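PDB 5IUV: aldehyde dehydrogenase family protein from Pseudomonas syringae pv. tomato, which probably oxidises indole-3-acetaldehyde to the auxin indole-3-acetic acid, with NAD+ as cofactor. Local coordinates for residues A[4-9]-A[334-339]; A[109-114]-A[295-300]; A[274-279]-A[312-317]; A[341-346]-A[380-385]; A[386-391]-A[404-409]. One frame throughout, in Å; residues are numbered along the deposited sequence.

Contact 1: residues A[4-9]-A[334-339]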
# COMPACT_ATOMS: atom_id res chain seq x y z
N LEU A 4 -19.11 40.36 7.90
CA LEU A 4 -19.45 41.03 9.15
C LEU A 4 -18.42 42.09 9.53
O LEU A 4 -17.21 41.89 9.35
CB LEU A 4 -19.59 40.02 10.29
CG LEU A 4 -20.84 39.13 10.35
CD1 LEU A 4 -20.91 38.14 9.21
CD2 LEU A 4 -20.84 38.39 11.66
N THR A 5 -18.90 43.21 10.06
CA THR A 5 -18.02 44.28 10.54
C THR A 5 -17.58 44.05 11.98
O THR A 5 -18.08 43.14 12.65
CB THR A 5 -18.71 45.64 10.45
OG1 THR A 5 -19.76 45.70 11.43
CG2 THR A 5 -19.30 45.85 9.07
N ARG A 6 -16.66 44.89 12.45
CA ARG A 6 -16.25 44.87 13.86
C ARG A 6 -17.45 45.06 14.80
O ARG A 6 -17.57 44.38 15.82
CB ARG A 6 -15.21 45.96 14.13
CG ARG A 6 -14.81 46.09 15.60
CD ARG A 6 -13.93 47.31 15.83
NE ARG A 6 -14.57 48.56 15.41
CZ ARG A 6 -14.23 49.25 14.32
NH1 ARG A 6 -13.25 48.83 13.53
NH2 ARG A 6 -14.87 50.37 14.02
N ALA A 7 -18.34 46.00 14.44
CA ALA A 7 -19.52 46.28 15.25
C ALA A 7 -20.45 45.07 15.28
O ALA A 7 -21.04 44.76 16.33
CB ALA A 7 -20.25 47.50 14.71
N ASP A 8 -20.59 44.40 14.14
CA ASP A 8 -21.35 43.16 14.06
C ASP A 8 -20.82 42.11 15.03
O ASP A 8 -21.58 41.48 15.77
CB ASP A 8 -21.34 42.58 12.64
CG ASP A 8 -22.14 43.41 11.66
OD1 ASP A 8 -23.10 44.09 12.10
OD2 ASP A 8 -21.82 43.37 10.46
N TRP A 9 -19.50 41.91 15.02
CA TRP A 9 -18.90 40.90 15.88
C TRP A 9 -19.03 41.27 17.35
O TRP A 9 -19.22 40.40 18.21
CB TRP A 9 -17.43 40.68 15.51
CG TRP A 9 -17.23 39.91 14.24
CD1 TRP A 9 -16.63 40.36 13.10
CD2 TRP A 9 -17.62 38.55 13.98
NE1 TRP A 9 -16.63 39.36 12.15
CE2 TRP A 9 -17.23 38.25 12.66
CE3 TRP A 9 -18.27 37.57 14.74
CZ2 TRP A 9 -17.46 37.00 12.09
CZ3 TRP A 9 -18.49 36.32 14.16
CH2 TRP A 9 -18.09 36.05 12.85
N PRO A 334 -9.13 41.79 18.47
CA PRO A 334 -9.38 40.50 17.81
C PRO A 334 -10.77 40.40 17.20
O PRO A 334 -10.98 39.55 16.35
CB PRO A 334 -9.21 39.48 18.95
CG PRO A 334 -8.38 40.20 19.98
CD PRO A 334 -8.79 41.63 19.89
N LEU A 335 -11.69 41.26 17.62
CA LEU A 335 -13.04 41.26 17.06
C LEU A 335 -13.15 42.11 15.81
O LEU A 335 -14.18 42.12 15.14
CB LEU A 335 -14.06 41.73 18.10
CG LEU A 335 -14.26 40.83 19.31
CD1 LEU A 335 -15.30 41.42 20.24
CD2 LEU A 335 -14.66 39.44 18.86
N ASP A 336 -12.09 42.85 15.49
CA ASP A 336 -12.03 43.61 14.25
C ASP A 336 -11.56 42.69 13.11
O ASP A 336 -10.52 42.05 13.22
CB ASP A 336 -11.11 44.83 14.40
CG ASP A 336 -11.22 45.81 13.24
OD1 ASP A 336 -11.32 45.38 12.07
OD2 ASP A 336 -11.20 47.03 13.50
N PRO A 337 -12.34 42.60 12.03
CA PRO A 337 -12.03 41.67 10.94
C PRO A 337 -10.72 42.02 10.22
O PRO A 337 -10.15 41.17 9.54
CB PRO A 337 -13.22 41.81 9.99
CG PRO A 337 -14.31 42.39 10.82
CD PRO A 337 -13.63 43.28 11.81
N ALA A 338 -10.27 43.25 10.38
CA ALA A 338 -9.06 43.71 9.71
C ALA A 338 -7.79 43.34 10.49
O ALA A 338 -6.69 43.35 9.93
CB ALA A 338 -9.12 45.22 9.50
N THR A 339 -7.96 43.01 11.76
CA THR A 339 -6.83 42.65 12.63
C THR A 339 -6.16 41.35 12.18
O THR A 339 -6.83 40.35 11.93
CB THR A 339 -7.30 42.49 14.09
OG1 THR A 339 -7.83 43.74 14.55
CG2 THR A 339 -6.15 42.08 14.99
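Leu335 meets the first turn of helix 6-15 mainly through its backbone: its carbonyl O lies 3.6 Å from Trp9 CB and, set obliquely to the indole, beside CG and CD1. That oxygen is buried here without a polar partner. The leucine side chain goes on to pack on Leu103 and Thr106 of helix 98-109. Asp336 follows, and its carboxylate has two tasks. OD2 takes the salt bridge from Arg6 NH1 at 2.7 Å, a single N-H…O contact bent to 145° at the hydrogen, with the oxygen close to the guanidinium plane but the nitrogen 48° out of the carboxylate plane. The arginine chain, extended through chi2, bends at chi3 (58°), and NH1 ends beside OD2. OD1 accepts from Ala338 N at 2.9 Å, an Asx turn inside the type I turn 336-339. Within 4-9, Thr5 and Asp8 form the capping box that starts the N-terminal helix, Asp8 N giving to Thr5 OG1 and Thr5 N to Asp8 OD2. Pro337 comes next and wedges against this helix start: its CG rests 3.3 Å from Leu4 O and, 3.8 Å from Trp9 CD1, touches the indole at its edge. Leu4 CD2 lies over one face of the same ring.

Contact 2: residues A[109-114]-A[295-300]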
# COMPACT_ATOMS: atom_id res chain seq x y z
N MET A 109 -9.49 32.59 23.56
CA MET A 109 -8.03 32.62 23.64
C MET A 109 -7.36 33.72 22.81
O MET A 109 -6.14 33.78 22.73
CB MET A 109 -7.47 31.24 23.26
CG MET A 109 -8.02 30.65 21.97
SD MET A 109 -7.38 31.46 20.50
CE MET A 109 -5.61 31.21 20.71
N GLY A 110 -8.17 34.58 22.19
CA GLY A 110 -7.66 35.84 21.68
C GLY A 110 -7.19 35.97 20.25
O GLY A 110 -6.71 37.04 19.87
N LYS A 111 -7.30 34.92 19.44
CA LYS A 111 -6.82 35.03 18.06
C LYS A 111 -7.80 35.86 17.21
O LYS A 111 -8.98 35.96 17.55
CB LYS A 111 -6.59 33.64 17.45
CG LYS A 111 -7.85 32.91 17.03
CD LYS A 111 -7.49 31.64 16.26
CE LYS A 111 -6.60 30.73 17.09
NZ LYS A 111 -5.94 29.70 16.26
N PRO A 112 -7.31 36.49 16.13
CA PRO A 112 -8.17 37.36 15.32
C PRO A 112 -9.37 36.62 14.75
O PRO A 112 -9.24 35.46 14.36
CB PRO A 112 -7.23 37.83 14.20
CG PRO A 112 -5.86 37.70 14.77
CD PRO A 112 -5.92 36.47 15.63
N ILE A 113 -10.53 37.28 14.73
CA ILE A 113 -11.77 36.66 14.29
C ILE A 113 -11.67 36.17 12.84
O ILE A 113 -12.24 35.14 12.48
CB ILE A 113 -12.98 37.63 14.44
CG1 ILE A 113 -14.29 36.91 14.15
CG2 ILE A 113 -12.81 38.88 13.56
CD1 ILE A 113 -14.58 35.77 15.12
N SER A 114 -10.92 36.90 12.01
CA SER A 114 -10.74 36.51 10.62
C SER A 114 -9.92 35.23 10.51
O SER A 114 -10.15 34.43 9.60
CB SER A 114 -10.08 37.64 9.82
OG SER A 114 -11.02 38.67 9.55
N ALA A 295 4.75 35.65 13.04
CA ALA A 295 3.70 36.55 13.53
C ALA A 295 2.30 35.93 13.49
O ALA A 295 1.41 36.37 14.22
CB ALA A 295 3.72 37.86 12.75
N PHE A 296 2.09 34.94 12.62
CA PHE A 296 0.76 34.34 12.51
C PHE A 296 0.36 33.70 13.83
O PHE A 296 1.17 33.01 14.47
CB PHE A 296 0.70 33.30 11.40
CG PHE A 296 -0.66 32.65 11.27
CD1 PHE A 296 -1.74 33.36 10.76
CD2 PHE A 296 -0.86 31.34 11.67
CE1 PHE A 296 -3.00 32.76 10.65
CE2 PHE A 296 -2.11 30.74 11.57
CZ PHE A 296 -3.18 31.46 11.06
N ASN A 297 -0.88 33.95 14.23
CA ASN A 297 -1.41 33.50 15.52
C ASN A 297 -0.50 33.88 16.68
O ASN A 297 -0.26 33.07 17.58
CB ASN A 297 -1.63 31.99 15.52
CG ASN A 297 -2.64 31.56 16.58
OD1 ASN A 297 -3.67 32.21 16.75
ND2 ASN A 297 -2.34 30.48 17.30
N GLN A 298 0.02 35.11 16.65
CA GLN A 298 0.80 35.67 17.75
C GLN A 298 2.07 34.87 18.05
O GLN A 298 2.62 34.96 19.15
CB GLN A 298 -0.06 35.78 19.02
CG GLN A 298 -1.31 36.64 18.87
CD GLN A 298 -2.44 35.93 18.13
OE1 GLN A 298 -3.00 36.46 17.16
NE2 GLN A 298 -2.78 34.72 18.57
N GLY A 299 2.52 34.07 17.09
CA GLY A 299 3.70 33.24 17.28
C GLY A 299 3.40 32.04 18.16
O GLY A 299 4.30 31.29 18.55
N GLU A 300 2.12 31.85 18.47
CA GLU A 300 1.68 30.75 19.31
C GLU A 300 1.39 29.55 18.42
O GLU A 300 0.25 29.09 18.33
CB GLU A 300 0.46 31.15 20.15
CG GLU A 300 0.73 32.36 21.03
CD GLU A 300 -0.52 32.96 21.64
OE1 GLU A 300 -1.56 33.02 20.94
OE2 GLU A 300 -0.47 33.39 22.82
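Lys111 NZ is gripped by Asp120 OD2, in a salt bridge, and by Asn168 O, while the CB and CE of the same lysine each lie 3.3 Å from Asn297 OD1. The chain bends around that amide oxygen because CG sits between the backbone N and the carbonyl carbon (chi1 76°) and folds again at chi3. Asn297 ND2 also binds Asn168 O, which thus accepts from both segments, and gives a bond of 3.1 Å to Glu300 O from above the carbonyl plane. Gln298 NE2 bonds weakly to Asn297 OD1 and more soundly to Glu300 OE1, 3.2 Å away: the N-H is nearly straight at 165° and the acceptor lies in the amide plane, but NE2 stands 39° out of the carboxylate plane. The other end of that amide, OE1, lies 3.3 Å from Pro112 CD and accepts from Gly342 N, while Glu300 OE2 is taken by Val345 N. Lys111 and Pro112 thus pack closely on two amides, joining the loop 110-112 to the loop after helix 283-295. The contact sits next to Trp167, Asn168 and Phe169, residues of the NAD and indoleacetate sites of this aldehyde dehydrogenase.

Contact 3: residues A[274-279]-A[312-317]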
# COMPACT_ATOMS: atom_id res chain seq x y z
N ASN A 274 14.17 28.08 9.75
CA ASN A 274 13.75 28.53 8.43
C ASN A 274 14.99 28.96 7.65
O ASN A 274 15.48 30.07 7.84
CB ASN A 274 12.75 29.69 8.58
CG ASN A 274 12.12 30.10 7.26
OD1 ASN A 274 12.28 29.43 6.24
ND2 ASN A 274 11.37 31.19 7.30
N ILE A 275 15.51 28.07 6.81
CA ILE A 275 16.80 28.29 6.15
C ILE A 275 16.67 28.94 4.78
O ILE A 275 16.12 28.36 3.84
CB ILE A 275 17.57 26.96 5.98
CG1 ILE A 275 17.67 26.24 7.32
CG2 ILE A 275 18.95 27.22 5.40
CD1 ILE A 275 18.15 24.80 7.19
N VAL A 276 17.21 30.14 4.66
CA VAL A 276 17.12 30.91 3.43
C VAL A 276 18.48 31.01 2.76
O VAL A 276 19.40 31.66 3.28
CB VAL A 276 16.56 32.32 3.69
CG1 VAL A 276 16.39 33.07 2.37
CG2 VAL A 276 15.24 32.24 4.44
N PHE A 277 18.62 30.34 1.62
CA PHE A 277 19.86 30.37 0.85
C PHE A 277 19.89 31.56 -0.08
O PHE A 277 18.84 32.08 -0.47
CB PHE A 277 20.04 29.08 0.05
CG PHE A 277 20.47 27.91 0.86
CD1 PHE A 277 21.81 27.73 1.18
CD2 PHE A 277 19.55 26.97 1.30
CE1 PHE A 277 22.22 26.63 1.93
CE2 PHE A 277 19.95 25.87 2.04
CZ PHE A 277 21.29 25.71 2.35
N ALA A 278 21.09 31.98 -0.45
CA ALA A 278 21.29 33.11 -1.34
C ALA A 278 20.57 32.90 -2.67
O ALA A 278 20.13 33.86 -3.30
CB ALA A 278 22.78 33.35 -1.58
N ASP A 279 20.45 31.65 -3.11
CA ASP A 279 19.82 31.38 -4.40
C ASP A 279 18.35 30.99 -4.29
O ASP A 279 17.83 30.28 -5.15
CB ASP A 279 20.60 30.30 -5.16
CG ASP A 279 20.48 28.92 -4.54
OD1 ASP A 279 20.05 28.79 -3.37
OD2 ASP A 279 20.83 27.94 -5.22
N ARG A 312 24.94 34.20 4.73
CA ARG A 312 25.50 35.49 5.13
C ARG A 312 25.54 36.51 3.99
O ARG A 312 25.32 37.70 4.21
CB ARG A 312 26.89 35.30 5.72
CG ARG A 312 27.47 36.56 6.35
CD ARG A 312 28.56 36.24 7.35
NE ARG A 312 28.06 35.44 8.47
CZ ARG A 312 28.48 34.21 8.75
NH1 ARG A 312 29.44 33.65 8.02
NH2 ARG A 312 27.96 33.55 9.78
N SER A 313 25.79 36.04 2.77
CA SER A 313 25.94 36.93 1.62
C SER A 313 24.66 37.69 1.23
O SER A 313 24.73 38.66 0.48
CB SER A 313 26.45 36.13 0.41
OG SER A 313 25.57 35.07 0.09
N ILE A 314 23.50 37.26 1.72
CA ILE A 314 22.26 37.99 1.45
C ILE A 314 21.66 38.61 2.71
O ILE A 314 20.61 39.25 2.65
CB ILE A 314 21.18 37.10 0.79
CG1 ILE A 314 20.87 35.88 1.67
CG2 ILE A 314 21.61 36.68 -0.61
CD1 ILE A 314 19.47 35.34 1.49
N LYS A 315 22.32 38.41 3.84
CA LYS A 315 21.80 38.85 5.13
C LYS A 315 21.50 40.35 5.18
O LYS A 315 20.44 40.76 5.65
CB LYS A 315 22.78 38.45 6.23
CG LYS A 315 22.70 39.29 7.49
CD LYS A 315 21.53 38.91 8.36
CE LYS A 315 21.81 39.29 9.80
NZ LYS A 315 22.11 40.74 9.96
N ASP A 316 22.44 41.16 4.70
CA ASP A 316 22.28 42.61 4.76
C ASP A 316 21.13 43.12 3.90
O ASP A 316 20.52 44.14 4.21
CB ASP A 316 23.59 43.31 4.35
CG ASP A 316 24.66 43.21 5.41
OD1 ASP A 316 24.32 42.99 6.59
OD2 ASP A 316 25.86 43.36 5.07
N ARG A 317 20.85 42.41 2.81
CA ARG A 317 19.73 42.77 1.95
C ARG A 317 18.42 42.18 2.48
O ARG A 317 17.37 42.81 2.40
CB ARG A 317 19.98 42.30 0.51
CG ARG A 317 18.84 42.61 -0.44
CD ARG A 317 18.88 41.74 -1.69
NE ARG A 317 17.61 41.80 -2.42
CZ ARG A 317 17.30 41.04 -3.46
NH1 ARG A 317 18.17 40.15 -3.91
NH2 ARG A 317 16.12 41.17 -4.05
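Ile314 packs against Val276 and Ala278 where a strand runs out and a helix sets off beside it, in the mixed sheet that contains strands 273-276, 307-311 and 406-412. Strands 273-276 and 307-311 are parallel neighbours joined through helix 283-295, a beta-alpha-beta crossover, and helix 312-326 follows directly on the second strand; the contact lies at the C-terminal ends of these strands.

The apolar contacts carry most of it. Ile314 divides its branches between two residues: CG2 lies 3.7 Å from Ala278 CB and equally near its CA, while CD1 reaches Val276 CG1 at 3.9 Å. The isoleucine and valine side chains cross at about a right angle, and the split follows from the first torsion (chi1 57°), which places CG1 between the backbone N and the carbonyl carbon and leaves CG2 anti to the carbonyl carbon. Leu283 of helix 283-295 touches both Val276 and Ile314.

Polar atoms take part by proximity alone between the two segments. Phe277 O is 3.9 Å from Ile314 CD1. The bonds that fix the segments lie outside the pair: Ala278 N gives to Glu311 OE1, on the residue just before the helix segment, and the backbone of Val276 pairs with Leu309.

Among aromatic contacts, Phe277, whose CB points away from 312-317, meets Phe412 edge to face. At the solvent-exposed border, the hydroxyl oxygen of Ser313, OG, stands 3.7 Å from Ala278 CB.

Contact 4: residues A[341-346]-A[380-385]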
# COMPACT_ATOMS: atom_id res chain seq x y z
N VAL A 341 -3.09 40.28 13.86
CA VAL A 341 -2.39 39.77 15.04
C VAL A 341 -3.25 40.05 16.27
O VAL A 341 -3.63 41.19 16.52
CB VAL A 341 -1.00 40.44 15.24
CG1 VAL A 341 -0.36 39.96 16.54
CG2 VAL A 341 -0.09 40.16 14.06
N GLY A 342 -3.54 39.01 17.05
CA GLY A 342 -4.46 39.17 18.16
C GLY A 342 -3.79 39.32 19.51
O GLY A 342 -2.64 39.73 19.60
N ALA A 343 -4.52 38.97 20.56
CA ALA A 343 -3.98 38.98 21.92
C ALA A 343 -3.26 37.68 22.21
O ALA A 343 -3.54 36.65 21.59
CB ALA A 343 -5.10 39.20 22.93
N LEU A 344 -2.31 37.72 23.14
CA LEU A 344 -1.74 36.48 23.69
C LEU A 344 -2.76 35.90 24.66
O LEU A 344 -3.57 36.62 25.22
CB LEU A 344 -0.41 36.74 24.40
CG LEU A 344 0.73 37.25 23.53
CD1 LEU A 344 1.95 37.54 24.40
CD2 LEU A 344 1.08 36.24 22.46
N VAL A 345 -2.70 34.59 24.87
CA VAL A 345 -3.81 33.87 25.51
C VAL A 345 -4.12 34.36 26.94
O VAL A 345 -5.28 34.35 27.35
CB VAL A 345 -3.54 32.35 25.53
CG1 VAL A 345 -2.40 32.00 26.50
CG2 VAL A 345 -4.82 31.58 25.87
N ASP A 346 -3.10 34.78 27.69
CA ASP A 346 -3.31 35.33 29.02
C ASP A 346 -2.08 36.05 29.57
O ASP A 346 -1.03 36.10 28.91
CB ASP A 346 -3.75 34.24 30.01
CG ASP A 346 -2.73 33.11 30.16
OD1 ASP A 346 -1.55 33.26 29.76
OD2 ASP A 346 -3.11 32.05 30.71
N GLY A 380 -6.43 44.03 27.85
CA GLY A 380 -5.99 42.77 27.27
C GLY A 380 -4.48 42.63 27.24
O GLY A 380 -3.75 43.51 27.71
N THR A 381 -4.01 41.52 26.68
CA THR A 381 -2.58 41.21 26.64
C THR A 381 -2.05 41.14 25.21
O THR A 381 -2.36 40.20 24.47
CB THR A 381 -2.28 39.87 27.36
OG1 THR A 381 -3.23 38.88 26.94
CG2 THR A 381 -2.40 40.04 28.87
N TYR A 382 -1.25 42.13 24.82
CA TYR A 382 -0.72 42.23 23.47
C TYR A 382 0.78 42.51 23.46
O TYR A 382 1.28 43.31 24.26
CB TYR A 382 -1.44 43.34 22.69
CG TYR A 382 -2.94 43.20 22.63
CD1 TYR A 382 -3.75 43.72 23.64
CD2 TYR A 382 -3.56 42.56 21.56
CE1 TYR A 382 -5.12 43.60 23.59
CE2 TYR A 382 -4.94 42.44 21.50
CZ TYR A 382 -5.71 42.96 22.52
OH TYR A 382 -7.08 42.84 22.46
N VAL A 383 1.50 41.87 22.54
CA VAL A 383 2.94 42.08 22.39
C VAL A 383 3.30 42.30 20.92
O VAL A 383 2.78 41.63 20.03
CB VAL A 383 3.76 40.89 22.95
CG1 VAL A 383 5.25 41.05 22.65
CG2 VAL A 383 3.55 40.75 24.45
N GLU A 384 4.19 43.26 20.66
CA GLU A 384 4.69 43.50 19.31
C GLU A 384 5.45 42.30 18.77
O GLU A 384 6.23 41.70 19.50
CB GLU A 384 5.62 44.71 19.28
CG GLU A 384 5.00 46.02 19.71
CD GLU A 384 6.04 47.10 19.90
OE1 GLU A 384 7.17 46.76 20.32
OE2 GLU A 384 5.74 48.28 19.63
N PRO A 385 5.22 41.96 17.49
CA PRO A 385 6.13 41.02 16.82
C PRO A 385 7.56 41.54 16.92
O PRO A 385 7.80 42.72 16.66
CB PRO A 385 5.62 41.01 15.38
CG PRO A 385 4.15 41.30 15.52
CD PRO A 385 4.07 42.30 16.65
O HOH W 1 -0.14 40.11 20.68
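Thr381 and Leu344 exchange two hydrogen bonds, a pairing that fastens the loop leading to helix 347-362 onto the beginning of strand 382-389, in the mixed sheet where that strand runs parallel to 406-412. Leu344 N gives to Thr381 O at 2.8 Å. In return the threonine hydroxyl, OG1, donates to Leu344 O at 2.9 Å, reaching it from 40° above the carbonyl plane. The small positive first torsion of Thr381 (46°) sets OG1 between the backbone N and the carbonyl carbon, facing that oxygen, and CG2 lies 4.1 Å from Asp346 C.

Two residues from each partner, a water bridges the segments: it donates to Gly342 O at 2.7 Å and accepts from Val383 N at 3.0 Å. Other polar groups of the loop have partners outside the pair. Ala343 N is bonded to Gly110 O, and Asp346 OD1 caps the following helix by accepting from Gln349 N, a residue of the NADH site.

Apolar groups fill in around the bonds. Leu344 CD1 meets Val383 CG2 at 3.6 Å, and both side chains touch Met350 as well. The Tyr382 hydroxyl is bonded to Val43 O, and over one face of its ring sits Ala343 CB, a CH-pi contact 4.0 Å from the centroid and 28° off the normal.

Contact 5: residues A[386-391]-A[404-409]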
# COMPACT_ATOMS: atom_id res chain seq x y z
N THR A 386 8.49 40.67 17.31
CA THR A 386 9.82 41.09 17.74
C THR A 386 10.92 40.31 17.02
O THR A 386 10.77 39.12 16.77
CB THR A 386 9.96 40.91 19.27
OG1 THR A 386 8.98 41.72 19.94
CG2 THR A 386 11.35 41.28 19.77
N ILE A 387 12.00 40.99 16.67
CA ILE A 387 13.14 40.34 16.02
C ILE A 387 14.44 40.64 16.74
O ILE A 387 14.73 41.79 17.07
CB ILE A 387 13.30 40.78 14.54
CG1 ILE A 387 12.01 40.53 13.75
CG2 ILE A 387 14.46 40.03 13.89
CD1 ILE A 387 12.09 41.01 12.30
N PHE A 388 15.23 39.60 16.98
CA PHE A 388 16.60 39.75 17.44
C PHE A 388 17.58 39.31 16.37
O PHE A 388 17.47 38.20 15.82
CB PHE A 388 16.83 38.95 18.72
CG PHE A 388 16.25 39.59 19.95
CD1 PHE A 388 16.96 40.56 20.64
CD2 PHE A 388 15.00 39.21 20.42
CE1 PHE A 388 16.44 41.15 21.77
CE2 PHE A 388 14.47 39.79 21.55
CZ PHE A 388 15.19 40.76 22.23
N ASP A 389 18.54 40.18 16.07
CA ASP A 389 19.60 39.87 15.12
C ASP A 389 20.85 39.47 15.90
O ASP A 389 20.91 39.65 17.12
CB ASP A 389 19.88 41.08 14.22
CG ASP A 389 20.81 40.75 13.07
OD1 ASP A 389 20.94 39.55 12.74
OD2 ASP A 389 21.40 41.68 12.48
N GLY A 390 21.85 38.93 15.20
CA GLY A 390 23.11 38.56 15.82
C GLY A 390 22.95 37.49 16.88
O GLY A 390 23.63 37.50 17.90
N VAL A 391 22.04 36.55 16.63
CA VAL A 391 21.79 35.47 17.56
C VAL A 391 22.73 34.29 17.28
O VAL A 391 22.93 33.91 16.12
CB VAL A 391 20.32 35.00 17.50
CG1 VAL A 391 20.10 33.73 18.31
CG2 VAL A 391 19.39 36.11 17.98
N GLY A 404 5.79 32.99 21.44
CA GLY A 404 5.30 34.33 21.22
C GLY A 404 5.88 34.77 19.88
O GLY A 404 6.62 34.01 19.26
N PRO A 405 5.56 35.99 19.44
CA PRO A 405 6.06 36.43 18.13
C PRO A 405 7.48 36.96 18.21
O PRO A 405 7.73 38.12 17.88
CB PRO A 405 5.08 37.53 17.74
CG PRO A 405 4.66 38.13 19.06
CD PRO A 405 4.71 37.01 20.08
N VAL A 406 8.41 36.11 18.63
CA VAL A 406 9.81 36.50 18.83
C VAL A 406 10.73 35.72 17.89
O VAL A 406 10.86 34.50 18.01
CB VAL A 406 10.25 36.27 20.28
CG1 VAL A 406 11.70 36.69 20.47
CG2 VAL A 406 9.35 37.04 21.24
N LEU A 407 11.38 36.43 16.96
CA LEU A 407 12.24 35.80 15.96
C LEU A 407 13.72 35.91 16.31
O LEU A 407 14.20 36.98 16.71
CB LEU A 407 11.99 36.42 14.59
CG LEU A 407 12.73 35.85 13.37
CD1 LEU A 407 12.36 34.39 13.17
CD2 LEU A 407 12.41 36.65 12.12
N SER A 408 14.45 34.81 16.14
CA SER A 408 15.91 34.83 16.25
C SER A 408 16.54 34.72 14.86
O SER A 408 16.18 33.83 14.09
CB SER A 408 16.42 33.71 17.15
OG SER A 408 16.00 33.89 18.49
N VAL A 409 17.47 35.61 14.56
CA VAL A 409 18.11 35.59 13.24
C VAL A 409 19.57 35.16 13.33
O VAL A 409 20.38 35.80 14.00
CB VAL A 409 18.03 36.97 12.56
CG1 VAL A 409 18.69 36.91 11.18
CG2 VAL A 409 16.58 37.42 12.45
O HOH W 2 22.20 37.06 12.52
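Strands 386-389 and 406-409 run parallel, their axes 4.6 Å apart at closest approach and 19° from alignment, with Thr386 beside Val406, Ile387 beside Leu407 and Phe388 beside Ser408. The ladder of backbone bonds opens with Thr386 N to the O of Pro405, the central residue of an inverse gamma turn. It continues through Leu407 N to Thr386 O, Phe388 N to Leu407 O and Val409 N to Phe388 O, and finishes with Val391 N to Val409 O at 3.2 Å.

On one face Ile387 and Leu407 lie side by side, CG1 to CB, pointing the same way. In Ile387, chi1 of -56° puts CG1 beside the backbone N and turns CG2 to the opposite side, where it meets Val409 CG2 at 3.7 Å; helix 312-326 covers the isoleucine there. On the other face, Val406 CG1 meets the Phe388 ring at its edge, 4.2 Å from CD2, beneath helix 347-362. Val391 straddles Ser408: its CG1 and CG2 each lie 3.9 Å from Ser408 CB.

Beside Val409, Asp389 OD1 accepts weakly from Gly390 N and lies 3.8 Å from Val409 CG1. A water donates to both Asp389 OD1 and Val409 O, and the latter thus has two donors.

Strands 382-389 and 406-412, with helix 396-399 between them, form a beta-alpha-beta unit. Its apolar residues on both faces let helices cover the sheet, while Asp389, salt-bridged through OD2 to Lys315 and Arg366, is probably ionised, a state those charges would favour.

From the N terminus, contact 1 closes the longest loop, bringing helix 6-15 to the segment 334-339. Contact 2 nests inside it, and the two touch where the start of helix 113-134 meets 334-339. Contact 3, also nested in contact 1, crosses contact 2, because segment 295-300 lies between its two segments. Contacts 4 and 5 follow in series as short loops. Contacts 2 and 4 touch through their loops, contacts 4 and 5 share strand 382-389, and a helix-to-strand ion pair links contacts 3 and 5. Together they tie helix 6-15, the start of helix 113-134 and the loops 295-300 and 341-346 to the sheet that holds strands 273-276, 382-389 and 406-412.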